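Local coordinates for centromeric protein-C, isoform A (Drosophila melanogaster, PDB 6O2K), which probably acts as a chromatin-protein adaptor at the centromere and kinetochore, its C-terminal cupin domain forming a dimer, at residues K13-L18 and V89-F94; N41-C46 and L64-F69; T58-M63 and K81-K86; L85-Q90 and Y125-A130; S109-R112 and M116-I119. All coordinates share one frame; numbering follows the deposited sequence.

Contact 1 (K13-L18 and V89-F94)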
# COMPACT_ATOMS: atom_id res chain seq x y z
N LYS B 13 8.58 4.90 12.30
CA LYS B 13 9.09 6.15 11.76
C LYS B 13 8.35 6.51 10.47
O LYS B 13 7.90 7.66 10.30
CB LYS B 13 10.60 6.06 11.51
CG LYS B 13 11.19 7.34 10.94
CD LYS B 13 12.73 7.38 11.07
CE LYS B 13 13.38 6.40 10.09
NZ LYS B 13 14.84 6.66 9.90
N LEU B 14 8.19 5.54 9.57
CA LEU B 14 7.44 5.79 8.34
C LEU B 14 6.04 6.30 8.64
O LEU B 14 5.60 7.31 8.08
CB LEU B 14 7.37 4.52 7.48
CG LEU B 14 6.36 4.58 6.31
CD1 LEU B 14 6.83 5.58 5.26
CD2 LEU B 14 6.14 3.20 5.68
N MET B 15 5.31 5.61 9.53
CA MET B 15 3.92 6.00 9.77
C MET B 15 3.83 7.37 10.46
O MET B 15 2.93 8.16 10.15
CB MET B 15 3.20 4.94 10.59
CG MET B 15 1.68 5.11 10.66
SD MET B 15 0.83 5.26 9.07
CE MET B 15 1.28 3.73 8.26
N GLN B 16 4.75 7.66 11.38
CA GLN B 16 4.78 8.99 11.99
C GLN B 16 5.03 10.07 10.95
O GLN B 16 4.44 11.15 11.01
CB GLN B 16 5.84 9.03 13.09
CG GLN B 16 5.46 8.22 14.31
CD GLN B 16 5.56 9.02 15.59
OE1 GLN B 16 6.63 9.53 15.93
NE2 GLN B 16 4.44 9.14 16.30
N TRP B 17 5.89 9.78 9.97
CA TRP B 17 6.13 10.74 8.90
C TRP B 17 4.89 10.92 8.03
O TRP B 17 4.54 12.05 7.65
CB TRP B 17 7.33 10.31 8.07
CG TRP B 17 7.76 11.37 7.13
CD1 TRP B 17 8.51 12.48 7.42
CD2 TRP B 17 7.46 11.45 5.74
NE1 TRP B 17 8.70 13.23 6.29
CE2 TRP B 17 8.06 12.62 5.24
CE3 TRP B 17 6.74 10.64 4.86
CZ2 TRP B 17 7.96 13.00 3.91
CZ3 TRP B 17 6.64 11.02 3.55
CH2 TRP B 17 7.25 12.19 3.08
N LEU B 18 4.21 9.82 7.68
CA LEU B 18 2.98 9.94 6.90
C LEU B 18 1.93 10.74 7.66
O LEU B 18 1.21 11.56 7.07
CB LEU B 18 2.43 8.56 6.52
CG LEU B 18 3.29 7.75 5.56
CD1 LEU B 18 2.82 6.30 5.41
CD2 LEU B 18 3.36 8.45 4.21
N VAL B 89 -6.81 2.17 3.49
CA VAL B 89 -6.54 2.96 4.69
C VAL B 89 -5.22 2.52 5.31
O VAL B 89 -5.01 1.33 5.62
CB VAL B 89 -7.70 2.85 5.69
CG1 VAL B 89 -7.37 3.59 6.97
CG2 VAL B 89 -8.97 3.43 5.06
N GLN B 90 -4.31 3.48 5.50
CA GLN B 90 -3.02 3.26 6.14
C GLN B 90 -3.04 3.57 7.62
O GLN B 90 -2.30 2.95 8.40
CB GLN B 90 -1.95 4.13 5.48
CG GLN B 90 -1.76 3.83 4.01
CD GLN B 90 -1.13 2.48 3.82
OE1 GLN B 90 -0.01 2.25 4.26
NE2 GLN B 90 -1.85 1.57 3.17
N PHE B 91 -3.86 4.55 8.02
CA PHE B 91 -3.98 4.85 9.44
C PHE B 91 -5.28 5.60 9.65
O PHE B 91 -5.64 6.46 8.84
CB PHE B 91 -2.80 5.70 9.95
CG PHE B 91 -2.81 5.94 11.44
CD1 PHE B 91 -3.45 7.04 11.98
CD2 PHE B 91 -2.20 5.04 12.30
CE1 PHE B 91 -3.48 7.25 13.34
CE2 PHE B 91 -2.20 5.25 13.68
CZ PHE B 91 -2.85 6.35 14.20
N GLY B 92 -5.99 5.27 10.72
CA GLY B 92 -7.19 6.03 11.04
C GLY B 92 -8.47 5.43 10.50
O GLY B 92 -8.58 4.21 10.34
N GLU B 93 -9.45 6.28 10.21
CA GLU B 93 -10.78 5.86 9.81
C GLU B 93 -11.34 6.87 8.83
O GLU B 93 -11.14 8.08 9.00
CB GLU B 93 -11.70 5.74 11.04
CG GLU B 93 -13.03 5.02 10.82
CD GLU B 93 -13.88 4.98 12.10
OE1 GLU B 93 -13.30 5.13 13.20
OE2 GLU B 93 -15.11 4.81 12.00
N PHE B 94 -12.07 6.39 7.82
CA PHE B 94 -12.61 7.26 6.78
C PHE B 94 -14.05 6.89 6.49
O PHE B 94 -14.45 5.73 6.56
CB PHE B 94 -11.79 7.16 5.48
CG PHE B 94 -10.45 7.82 5.54
CD1 PHE B 94 -10.32 9.19 5.32
CD2 PHE B 94 -9.30 7.08 5.81
CE1 PHE B 94 -9.08 9.80 5.36
CE2 PHE B 94 -8.05 7.69 5.86
CZ PHE B 94 -7.94 9.06 5.64

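Contact 2 (N41-C46 and L64-F69)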
# COMPACT_ATOMS: atom_id res chain seq x y z
N ASN B 41 11.69 7.67 1.33
CA ASN B 41 12.51 8.82 1.69
C ASN B 41 12.31 9.98 0.71
O ASN B 41 12.45 11.15 1.09
CB ASN B 41 13.97 8.38 1.74
CG ASN B 41 14.92 9.52 1.96
OD1 ASN B 41 15.37 10.17 1.01
ND2 ASN B 41 15.25 9.78 3.23
N GLU B 42 11.98 9.68 -0.54
CA GLU B 42 11.81 10.69 -1.57
C GLU B 42 10.46 11.40 -1.51
O GLU B 42 10.30 12.45 -2.14
CB GLU B 42 12.00 10.05 -2.96
CG GLU B 42 12.22 11.01 -4.12
CD GLU B 42 12.18 10.33 -5.48
OE1 GLU B 42 11.99 9.09 -5.53
OE2 GLU B 42 12.35 11.02 -6.51
N LEU B 43 9.49 10.85 -0.78
CA LEU B 43 8.15 11.43 -0.74
C LEU B 43 8.18 12.82 -0.14
O LEU B 43 8.92 13.08 0.81
CB LEU B 43 7.22 10.55 0.09
CG LEU B 43 6.91 9.15 -0.42
CD1 LEU B 43 6.22 8.36 0.67
CD2 LEU B 43 6.04 9.24 -1.66
N ILE B 44 7.37 13.72 -0.69
CA ILE B 44 7.18 15.05 -0.12
C ILE B 44 5.71 15.43 -0.30
O ILE B 44 5.16 15.28 -1.39
CB ILE B 44 8.11 16.12 -0.74
CG1 ILE B 44 9.57 15.86 -0.36
CG2 ILE B 44 7.70 17.51 -0.29
CD1 ILE B 44 9.87 15.99 1.13
N PHE B 45 5.09 15.88 0.79
CA PHE B 45 3.67 16.23 0.77
C PHE B 45 3.48 17.66 0.26
O PHE B 45 4.21 18.57 0.65
CB PHE B 45 3.09 16.09 2.18
CG PHE B 45 2.75 14.68 2.57
CD1 PHE B 45 1.54 14.11 2.21
CD2 PHE B 45 3.66 13.91 3.28
CE1 PHE B 45 1.23 12.82 2.56
CE2 PHE B 45 3.35 12.60 3.64
CZ PHE B 45 2.13 12.06 3.28
N CYS B 46 2.50 17.84 -0.62
CA CYS B 46 2.05 19.14 -1.11
C CYS B 46 0.57 19.29 -0.80
O CYS B 46 -0.20 18.33 -0.91
CB CYS B 46 2.30 19.26 -2.63
SG CYS B 46 1.23 18.19 -3.67
N LEU B 64 0.43 6.05 -7.57
CA LEU B 64 0.47 5.42 -6.25
C LEU B 64 0.94 6.47 -5.25
O LEU B 64 2.03 7.02 -5.41
CB LEU B 64 1.40 4.21 -6.26
CG LEU B 64 1.49 3.42 -4.96
CD1 LEU B 64 0.19 2.74 -4.68
CD2 LEU B 64 2.62 2.39 -5.05
N GLY B 65 0.12 6.77 -4.25
CA GLY B 65 0.49 7.84 -3.33
C GLY B 65 -0.33 7.80 -2.06
O GLY B 65 -1.04 6.83 -1.79
N TYR B 66 -0.24 8.87 -1.28
CA TYR B 66 -0.91 8.99 0.00
C TYR B 66 -1.67 10.29 0.08
O TYR B 66 -1.21 11.33 -0.41
CB TYR B 66 0.09 8.93 1.18
CG TYR B 66 0.88 7.64 1.22
CD1 TYR B 66 0.35 6.50 1.79
CD2 TYR B 66 2.16 7.58 0.67
CE1 TYR B 66 1.08 5.30 1.80
CE2 TYR B 66 2.89 6.42 0.69
CZ TYR B 66 2.35 5.27 1.25
OH TYR B 66 3.10 4.12 1.24
N MET B 67 -2.85 10.23 0.71
CA MET B 67 -3.61 11.40 1.12
C MET B 67 -3.59 11.47 2.64
O MET B 67 -3.95 10.49 3.31
CB MET B 67 -5.05 11.32 0.63
CG MET B 67 -5.21 11.13 -0.85
SD MET B 67 -6.97 11.24 -1.26
CE MET B 67 -7.01 10.47 -2.88
N ARG B 68 -3.19 12.63 3.17
CA ARG B 68 -3.13 12.92 4.59
C ARG B 68 -4.25 13.90 4.91
O ARG B 68 -4.30 15.01 4.33
CB ARG B 68 -1.76 13.50 4.99
CG ARG B 68 -1.65 13.88 6.45
CD ARG B 68 -0.56 14.92 6.67
NE ARG B 68 0.77 14.32 6.72
CZ ARG B 68 1.89 14.95 6.39
NH1 ARG B 68 3.05 14.32 6.48
NH2 ARG B 68 1.86 16.21 5.97
N PHE B 69 -5.14 13.49 5.81
CA PHE B 69 -6.32 14.25 6.19
C PHE B 69 -6.16 14.76 7.61
O PHE B 69 -5.85 13.99 8.53
CB PHE B 69 -7.59 13.40 6.14
CG PHE B 69 -8.13 13.16 4.76
CD1 PHE B 69 -7.44 12.36 3.87
CD2 PHE B 69 -9.36 13.70 4.37
CE1 PHE B 69 -7.96 12.09 2.60
CE2 PHE B 69 -9.88 13.44 3.10
CZ PHE B 69 -9.17 12.65 2.21

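Contact 3 (T58-M63 and K81-K86)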
# COMPACT_ATOMS: atom_id res chain seq x y z
N THR B 58 7.00 7.50 -9.55
CA THR B 58 6.99 6.43 -10.54
C THR B 58 7.03 7.02 -11.95
O THR B 58 6.88 8.23 -12.16
CB THR B 58 5.75 5.55 -10.39
OG1 THR B 58 4.56 6.35 -10.54
CG2 THR B 58 5.72 4.87 -9.03
N LYS B 59 7.19 6.13 -12.94
CA LYS B 59 7.31 6.58 -14.32
C LYS B 59 6.05 7.30 -14.81
O LYS B 59 6.14 8.27 -15.56
CB LYS B 59 7.66 5.41 -15.23
CG LYS B 59 9.04 4.83 -14.96
CD LYS B 59 9.61 4.08 -16.17
CE LYS B 59 8.95 4.51 -17.48
NZ LYS B 59 9.92 4.56 -18.62
N GLU B 60 4.86 6.84 -14.37
CA GLU B 60 3.61 7.49 -14.75
C GLU B 60 3.21 8.63 -13.81
O GLU B 60 2.24 9.35 -14.10
CB GLU B 60 2.47 6.46 -14.84
CG GLU B 60 1.33 6.89 -15.78
CD GLU B 60 0.36 5.77 -16.14
OE1 GLU B 60 -0.49 5.98 -17.03
OE2 GLU B 60 0.43 4.69 -15.52
N LYS B 61 3.89 8.78 -12.67
CA LYS B 61 3.96 9.98 -11.82
C LYS B 61 2.76 10.33 -10.94
O LYS B 61 2.86 11.25 -10.13
CB LYS B 61 4.12 11.24 -12.68
CG LYS B 61 5.35 11.25 -13.59
CD LYS B 61 6.62 11.76 -12.92
CE LYS B 61 7.83 10.90 -13.32
NZ LYS B 61 7.61 10.15 -14.59
N ALA B 62 1.65 9.62 -11.06
CA ALA B 62 0.45 10.02 -10.32
C ALA B 62 -0.41 8.78 -10.16
O ALA B 62 -1.64 8.82 -10.32
CB ALA B 62 -0.37 11.19 -10.86
N MET B 63 0.21 7.65 -9.83
CA MET B 63 -0.53 6.40 -9.81
C MET B 63 -0.48 5.68 -8.48
O MET B 63 -1.29 4.77 -8.27
CB MET B 63 -0.02 5.45 -10.91
CG MET B 63 -0.17 6.01 -12.33
SD MET B 63 -1.88 6.31 -12.86
CE MET B 63 -2.43 4.64 -13.14
N LYS B 81 -12.71 10.38 -13.45
CA LYS B 81 -13.04 10.66 -14.84
C LYS B 81 -12.25 9.76 -15.80
O LYS B 81 -12.80 9.30 -16.82
CB LYS B 81 -12.77 12.14 -15.13
CG LYS B 81 -13.22 12.66 -16.47
CD LYS B 81 -12.93 14.17 -16.57
CE LYS B 81 -12.70 14.59 -18.02
NZ LYS B 81 -12.31 16.03 -18.16
N VAL B 82 -10.97 9.52 -15.51
CA VAL B 82 -10.07 8.80 -16.41
C VAL B 82 -9.57 7.50 -15.78
O VAL B 82 -9.66 6.43 -16.39
CB VAL B 82 -8.87 9.69 -16.84
CG1 VAL B 82 -7.88 8.89 -17.70
CG2 VAL B 82 -9.35 10.93 -17.58
N HIS B 83 -9.02 7.58 -14.56
CA HIS B 83 -8.44 6.41 -13.93
C HIS B 83 -9.31 5.92 -12.78
O HIS B 83 -9.62 6.71 -11.87
CB HIS B 83 -7.03 6.73 -13.41
CG HIS B 83 -6.05 6.99 -14.50
ND1 HIS B 83 -5.52 5.98 -15.28
CD2 HIS B 83 -5.51 8.14 -14.96
CE1 HIS B 83 -4.71 6.50 -16.18
NE2 HIS B 83 -4.68 7.81 -16.01
N PRO B 84 -9.71 4.65 -12.78
CA PRO B 84 -10.28 4.07 -11.56
C PRO B 84 -9.23 4.07 -10.47
O PRO B 84 -8.03 4.20 -10.73
CB PRO B 84 -10.65 2.64 -11.97
CG PRO B 84 -10.42 2.55 -13.45
CD PRO B 84 -9.45 3.64 -13.81
N LEU B 85 -9.67 3.93 -9.23
CA LEU B 85 -8.67 3.89 -8.17
C LEU B 85 -9.11 2.95 -7.06
O LEU B 85 -10.26 2.51 -7.00
CB LEU B 85 -8.38 5.29 -7.65
CG LEU B 85 -9.46 6.22 -7.13
CD1 LEU B 85 -9.76 5.78 -5.75
CD2 LEU B 85 -8.89 7.62 -7.08
N LYS B 86 -8.17 2.62 -6.19
CA LYS B 86 -8.43 1.89 -4.96
C LYS B 86 -7.96 2.77 -3.80
O LYS B 86 -6.87 3.33 -3.86
CB LYS B 86 -7.71 0.54 -4.94
CG LYS B 86 -8.09 -0.38 -6.09
CD LYS B 86 -7.45 -1.74 -6.02
CE LYS B 86 -7.79 -2.55 -7.28
NZ LYS B 86 -7.25 -1.95 -8.52

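Contact 4 (L85-Q90 and Y125-A130)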
# COMPACT_ATOMS: atom_id res chain seq x y z
N LEU B 85 -9.67 3.93 -9.23
CA LEU B 85 -8.67 3.89 -8.17
C LEU B 85 -9.11 2.95 -7.06
O LEU B 85 -10.26 2.51 -7.00
CB LEU B 85 -8.38 5.29 -7.65
CG LEU B 85 -9.46 6.22 -7.13
CD1 LEU B 85 -9.76 5.78 -5.75
CD2 LEU B 85 -8.89 7.62 -7.08
N LYS B 86 -8.17 2.62 -6.19
CA LYS B 86 -8.43 1.89 -4.96
C LYS B 86 -7.96 2.77 -3.80
O LYS B 86 -6.87 3.33 -3.86
CB LYS B 86 -7.71 0.54 -4.94
CG LYS B 86 -8.09 -0.38 -6.09
CD LYS B 86 -7.45 -1.74 -6.02
CE LYS B 86 -7.79 -2.55 -7.28
NZ LYS B 86 -7.25 -1.95 -8.52
N LEU B 87 -8.79 2.89 -2.78
CA LEU B 87 -8.43 3.62 -1.56
C LEU B 87 -8.21 2.61 -0.45
O LEU B 87 -9.12 1.84 -0.11
CB LEU B 87 -9.52 4.63 -1.19
CG LEU B 87 -9.90 5.66 -2.27
CD1 LEU B 87 -11.09 6.49 -1.81
CD2 LEU B 87 -8.72 6.59 -2.58
N LEU B 88 -7.01 2.61 0.13
CA LEU B 88 -6.60 1.64 1.13
C LEU B 88 -6.12 2.37 2.37
O LEU B 88 -5.12 3.10 2.31
CB LEU B 88 -5.50 0.73 0.57
CG LEU B 88 -4.85 -0.30 1.49
CD1 LEU B 88 -5.88 -1.29 2.00
CD2 LEU B 88 -3.76 -1.02 0.72
N VAL B 89 -6.81 2.17 3.49
CA VAL B 89 -6.54 2.96 4.69
C VAL B 89 -5.22 2.52 5.31
O VAL B 89 -5.01 1.33 5.62
CB VAL B 89 -7.70 2.85 5.69
CG1 VAL B 89 -7.37 3.59 6.97
CG2 VAL B 89 -8.97 3.43 5.06
N GLN B 90 -4.31 3.48 5.50
CA GLN B 90 -3.02 3.26 6.14
C GLN B 90 -3.04 3.57 7.62
O GLN B 90 -2.30 2.95 8.40
CB GLN B 90 -1.95 4.13 5.48
CG GLN B 90 -1.76 3.83 4.01
CD GLN B 90 -1.13 2.48 3.82
OE1 GLN B 90 -0.01 2.25 4.26
NE2 GLN B 90 -1.85 1.57 3.17
N TYR B 125 -17.14 10.38 -5.98
CA TYR B 125 -16.82 9.93 -4.64
C TYR B 125 -16.30 11.08 -3.79
O TYR B 125 -15.60 11.97 -4.29
CB TYR B 125 -15.80 8.77 -4.68
CG TYR B 125 -14.43 9.18 -5.15
CD1 TYR B 125 -14.17 9.46 -6.50
CD2 TYR B 125 -13.38 9.31 -4.25
CE1 TYR B 125 -12.90 9.85 -6.92
CE2 TYR B 125 -12.12 9.69 -4.66
CZ TYR B 125 -11.88 9.97 -5.98
OH TYR B 125 -10.62 10.34 -6.38
N SER B 126 -16.65 11.06 -2.51
CA SER B 126 -16.12 12.00 -1.53
C SER B 126 -15.60 11.24 -0.31
O SER B 126 -16.02 10.11 -0.03
CB SER B 126 -17.17 13.03 -1.11
OG SER B 126 -18.15 12.41 -0.29
N ILE B 127 -14.69 11.89 0.42
CA ILE B 127 -13.96 11.27 1.54
C ILE B 127 -13.93 12.24 2.72
O ILE B 127 -13.59 13.42 2.55
CB ILE B 127 -12.52 10.90 1.14
CG1 ILE B 127 -12.49 10.10 -0.17
CG2 ILE B 127 -11.79 10.16 2.28
CD1 ILE B 127 -11.08 9.96 -0.74
N GLN B 128 -14.25 11.74 3.91
CA GLN B 128 -14.09 12.52 5.15
C GLN B 128 -13.36 11.68 6.18
O GLN B 128 -13.71 10.52 6.41
CB GLN B 128 -15.44 12.96 5.73
CG GLN B 128 -15.31 13.82 6.99
CD GLN B 128 -16.58 14.64 7.27
OE1 GLN B 128 -17.68 14.29 6.83
NE2 GLN B 128 -16.42 15.75 7.99
N ASN B 129 -12.33 12.26 6.78
CA ASN B 129 -11.71 11.71 7.98
C ASN B 129 -12.76 11.55 9.07
O ASN B 129 -13.41 12.52 9.45
CB ASN B 129 -10.59 12.65 8.45
CG ASN B 129 -9.72 12.06 9.54
OD1 ASN B 129 -9.99 10.98 10.08
ND2 ASN B 129 -8.64 12.78 9.87
N ALA B 130 -12.93 10.33 9.57
CA ALA B 130 -14.00 10.05 10.52
C ALA B 130 -13.63 10.33 11.97
O ALA B 130 -14.49 10.21 12.85
CB ALA B 130 -14.46 8.60 10.39

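Contact 5 (S109-R112 and M116-I119)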
# COMPACT_ATOMS: atom_id res chain seq x y z
N SER B 109 -19.85 4.19 3.03
CA SER B 109 -19.01 3.11 3.55
C SER B 109 -18.06 3.66 4.59
O SER B 109 -17.60 4.80 4.50
CB SER B 109 -18.21 2.40 2.44
OG SER B 109 -18.98 2.17 1.28
N VAL B 110 -17.75 2.84 5.59
CA VAL B 110 -16.81 3.21 6.65
C VAL B 110 -15.62 2.28 6.55
O VAL B 110 -15.80 1.05 6.58
CB VAL B 110 -17.44 3.12 8.05
CG1 VAL B 110 -16.42 3.56 9.13
CG2 VAL B 110 -18.71 3.93 8.12
N LEU B 111 -14.41 2.85 6.47
CA LEU B 111 -13.18 2.10 6.29
C LEU B 111 -12.25 2.32 7.48
O LEU B 111 -11.96 3.46 7.85
CB LEU B 111 -12.47 2.49 4.99
CG LEU B 111 -13.30 2.46 3.68
CD1 LEU B 111 -12.47 3.03 2.55
CD2 LEU B 111 -13.74 1.04 3.34
N ARG B 112 -11.76 1.22 8.05
CA ARG B 112 -10.72 1.26 9.07
C ARG B 112 -9.42 0.75 8.48
O ARG B 112 -9.34 0.37 7.31
CB ARG B 112 -11.12 0.43 10.30
CG ARG B 112 -12.22 1.06 11.13
CD ARG B 112 -12.91 0.05 12.04
NE ARG B 112 -14.32 -0.07 11.71
CZ ARG B 112 -15.24 0.85 12.00
NH1 ARG B 112 -14.90 1.97 12.63
NH2 ARG B 112 -16.51 0.65 11.65
N MET B 116 -10.11 -1.53 2.15
CA MET B 116 -9.97 -0.96 0.81
C MET B 116 -11.34 -0.80 0.15
O MET B 116 -12.27 -1.58 0.39
CB MET B 116 -9.07 -1.85 -0.07
CG MET B 116 -8.77 -1.28 -1.44
SD MET B 116 -9.93 -1.96 -2.66
CE MET B 116 -9.37 -3.64 -2.64
N ILE B 117 -11.46 0.22 -0.70
CA ILE B 117 -12.62 0.37 -1.56
C ILE B 117 -12.15 0.60 -2.99
O ILE B 117 -11.17 1.30 -3.24
CB ILE B 117 -13.55 1.52 -1.09
CG1 ILE B 117 -14.87 1.49 -1.87
CG2 ILE B 117 -12.87 2.88 -1.23
CD1 ILE B 117 -15.94 2.44 -1.30
N GLU B 118 -12.85 -0.03 -3.94
CA GLU B 118 -12.59 0.10 -5.37
C GLU B 118 -13.55 1.16 -5.92
O GLU B 118 -14.77 1.05 -5.72
CB GLU B 118 -12.81 -1.26 -6.06
CG GLU B 118 -12.11 -1.46 -7.39
CD GLU B 118 -12.08 -2.94 -7.83
OE1 GLU B 118 -12.75 -3.79 -7.19
OE2 GLU B 118 -11.39 -3.25 -8.81
N ILE B 119 -13.01 2.18 -6.57
CA ILE B 119 -13.75 3.27 -7.19
C ILE B 119 -13.65 3.06 -8.70
O ILE B 119 -12.58 3.24 -9.29
CB ILE B 119 -13.17 4.64 -6.80
CG1 ILE B 119 -12.98 4.78 -5.28
CG2 ILE B 119 -14.03 5.80 -7.38
CD1 ILE B 119 -14.23 5.04 -4.50

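Contact 1 (K13-L18 and V89-F94)
Met15, on helix 6-19, lays its thioether across the corner where the chain turns at Gln90 and Phe91. The apolar part of the contact is made by the sulfur and the terminal methyl: SD of Met15 sits 3.8 Å from CB of Phe91, and CE of Met15 lies 4.3 Å from CB of Gln90. CG of Met15 runs anti to the backbone N (chi1 -168°), which carries the chain off the helix toward the corner, and bends at chi2 and chi3 curl the methyl back, with O of Gln90 its nearest partner across the contact. The sulfur also enters a Met-aromatic contact, SD of Met15 being 5.3 Å from the centroid of the Phe91 ring and 57° off its normal, so it approaches obliquely.

Polar atoms take a lesser part. The methyl CE of Met15 rests 3.7 Å from O of Gln90, a van der Waals touch, and no hydrogen bond joins the two segments. The helix therefore meets the corner mainly through one side chain, Met15, while Phe91 also packs on Gln7 of the second subunit.

Gln90 and Phe91 both face Val136 of strand 135-141, a classic beta bulge. At this bulge the chain leaves strand 85-89 of one sheet for strand 93-99 of the other, and the N-terminal helix packs against that corner of the cupin fold.

Contact 2 (N41-C46 and L64-F69)
Leu43 and Phe45 approach strand 64-69 from a loop segment that forms no backbone ladder with it: CA of Leu43 is 8.8 Å from CA of Gly65, and CA of Phe45 is 8.5 Å from CA of Arg68. That spacing is filled by side chains, with Leu43 and Phe45 directed at the strand and Tyr66 and Arg68 directed back.

The main event is a cation-pi stack. The guanidinium of Arg68 lies over one face of the Phe45 ring, CZ of Arg68 standing 3.9 Å from the ring centroid and only 16° off the normal, with the two planes 29° apart. It is shifted toward the rim, so that NH1 of Arg68 comes to 3.3 Å from both CD2 and CE2 of Phe45. Arg68 starts with CG anti to the backbone N and bends at chi3 (-81°), which folds the guanidinium back over the ring. CB of Arg68 meets the ring too, 3.9 Å from CE1 of Phe45. Farther along, CD1 of Leu43 touches CE2 of Tyr66 at 3.9 Å, the two side chains crossing nearly at right angles.

All three guanidinium nitrogens have partners: the carbonyls of Trp17 and Leu18 at the end of helix 6-19, and Asp52 of strand 51-55 by a salt bridge. Phe45 also meets the Trp17 ring, so the loop 41-46, the C-terminal end of helix 6-19 and strands 51-55 and 64-69 meet here.

Contact 3 (T58-M63 and K81-K86)
His83 meets Met63 in a Met-aromatic contact between two loops at one end of the cupin beta-sandwich, the first leading into strand 64-69 and the second into strand 85-89. His83 has more of its surface buried here than any other residue of the two segments. Its imidazole is sandwiched: SD of Met63 stands over the centre of one face, 4.3 Å from the ring centroid and just 6° off the normal, while CG1 of the preceding Val82 lies on the opposite face, offset toward the rim. Two neighbours thus limit how far the ring can tilt, and a hydrogen bond between ND1 of His83 and O of Ser142, the C-terminal residue, helps to fix its rotation.

Met63, next in buried surface, reaches the ring only with the end of its chain. CG lies anti to the carbonyl carbon (chi1 -61°), and similar bends at chi2 and chi3 coil the thioether so that the sulfur arrives over the imidazole and the methyl past its ND1 side, the two side chains crossing at about a right angle. The backbone of Met63 pairs with Arg141, a residue whose side chain also touches His83, so strand 135-141 lies between the two loops.

Glu60 has a smaller share. Its carboxylate approaches the imidazole obliquely, with OE1 of Glu60 at 4.3 Å from CE1 of His83; a nearby negative charge of this kind may favour protonation of the histidine. On the face held by the thioether, CE of Met63 comes to 4.0 Å from ND1 of His83.

Contact 4 (L85-Q90 and Y125-A130)
Leu87 points from strand 85-89 across the interior to strand 124-129, and its outer branch makes the contact. From CB the chain passes to CG, placed anti to the carbonyl carbon (chi1 -56°); neither CB nor CG comes close to 125-130, and the methyl CD1 alone does. CD1 of Leu87 meets CD1 of Ile127 at 3.6 Å, the two side chains extending toward each other tip to tip, and CD1 of Leu87 also stands 4.4 Å from CD2 of Tyr125. The other methyl, CD2, turns toward Met67 of strand 64-69.

Two residues earlier, Leu85 meets the phenol instead. Its CD2 lies 3.3 Å from OH of Tyr125 and 4.0 Å from CZ of Tyr125, approaching the ring obliquely. The phenol comes from the opposite direction, its hydroxyl hydrogen-bonded to Arg75, which gives that polar atom a partner in a buried setting.

No hydrogen bond joins the two segments. Their strand axes run 11.4 Å apart at closest approach with only 13° between their directions, a separation bridged by side chains alone. This is face-to-face packing of two antiparallel sheets, the hydrophobic core between the two sheets of the cupin fold, a small jelly-roll beta-barrel.

Contact 5 (S109-R112 and M116-I119)
Leu111 holds CG anti to the carbonyl carbon (chi1 -52°), which extends its branch toward strand 116-119, where Ile117 has CG1 anti to the backbone N (chi1 -170°) and CG2 turned between the N and the carbonyl carbon. The two side chains cross at about a right angle, with CD1 of Leu111 resting 3.8 Å from CG2 of Ile117 and 4.1 Å from its CB. The second methyl, CD2 of Leu111, lies 4.2 Å from the backbone O of Met116. At the far end of the Ile117 chain, CD1 of Ile117 reaches 4.0 Å from OG of Ser109, a hydroxyl that is hydrogen-bonded to Asn34 of the second subunit.

The strand axes come within 8.2 Å at an angle of 133°, and no hydrogen bonds link the two segments: the chain leaves one sheet and enters the other through a short turn.

Strand 107-112 is an outermost strand of its sheet within the chain, paired with strand 93-99, while strand 116-119 pairs with strand 85-89 on one side. Met116 and Ile117 also pair antiparallel with a strand of the second subunit, so that sheet continues across the dimer interface beside this contact.

In the fold
From the N terminus, helix 6-19 enters contact 1, which closes a long loop only at 89-94. Contact 2 is nested within that loop, and the two touch where the end of the helix meets Arg68. Contact 3 also lies inside it but crosses contact 2, since their segments alternate along the chain; the two centres are about 14 Å apart. Contact 4 starts on strand 85-89, where contact 3 ends, and closes at 125-130, with contact 5, the short turn from strand 107-112 to strand 116-119, nested inside. Contacts 4 and 5 join the two sheets, contacts 1 and 2 attach the N-terminal region, and contact 3 ties loops at the sandwich end.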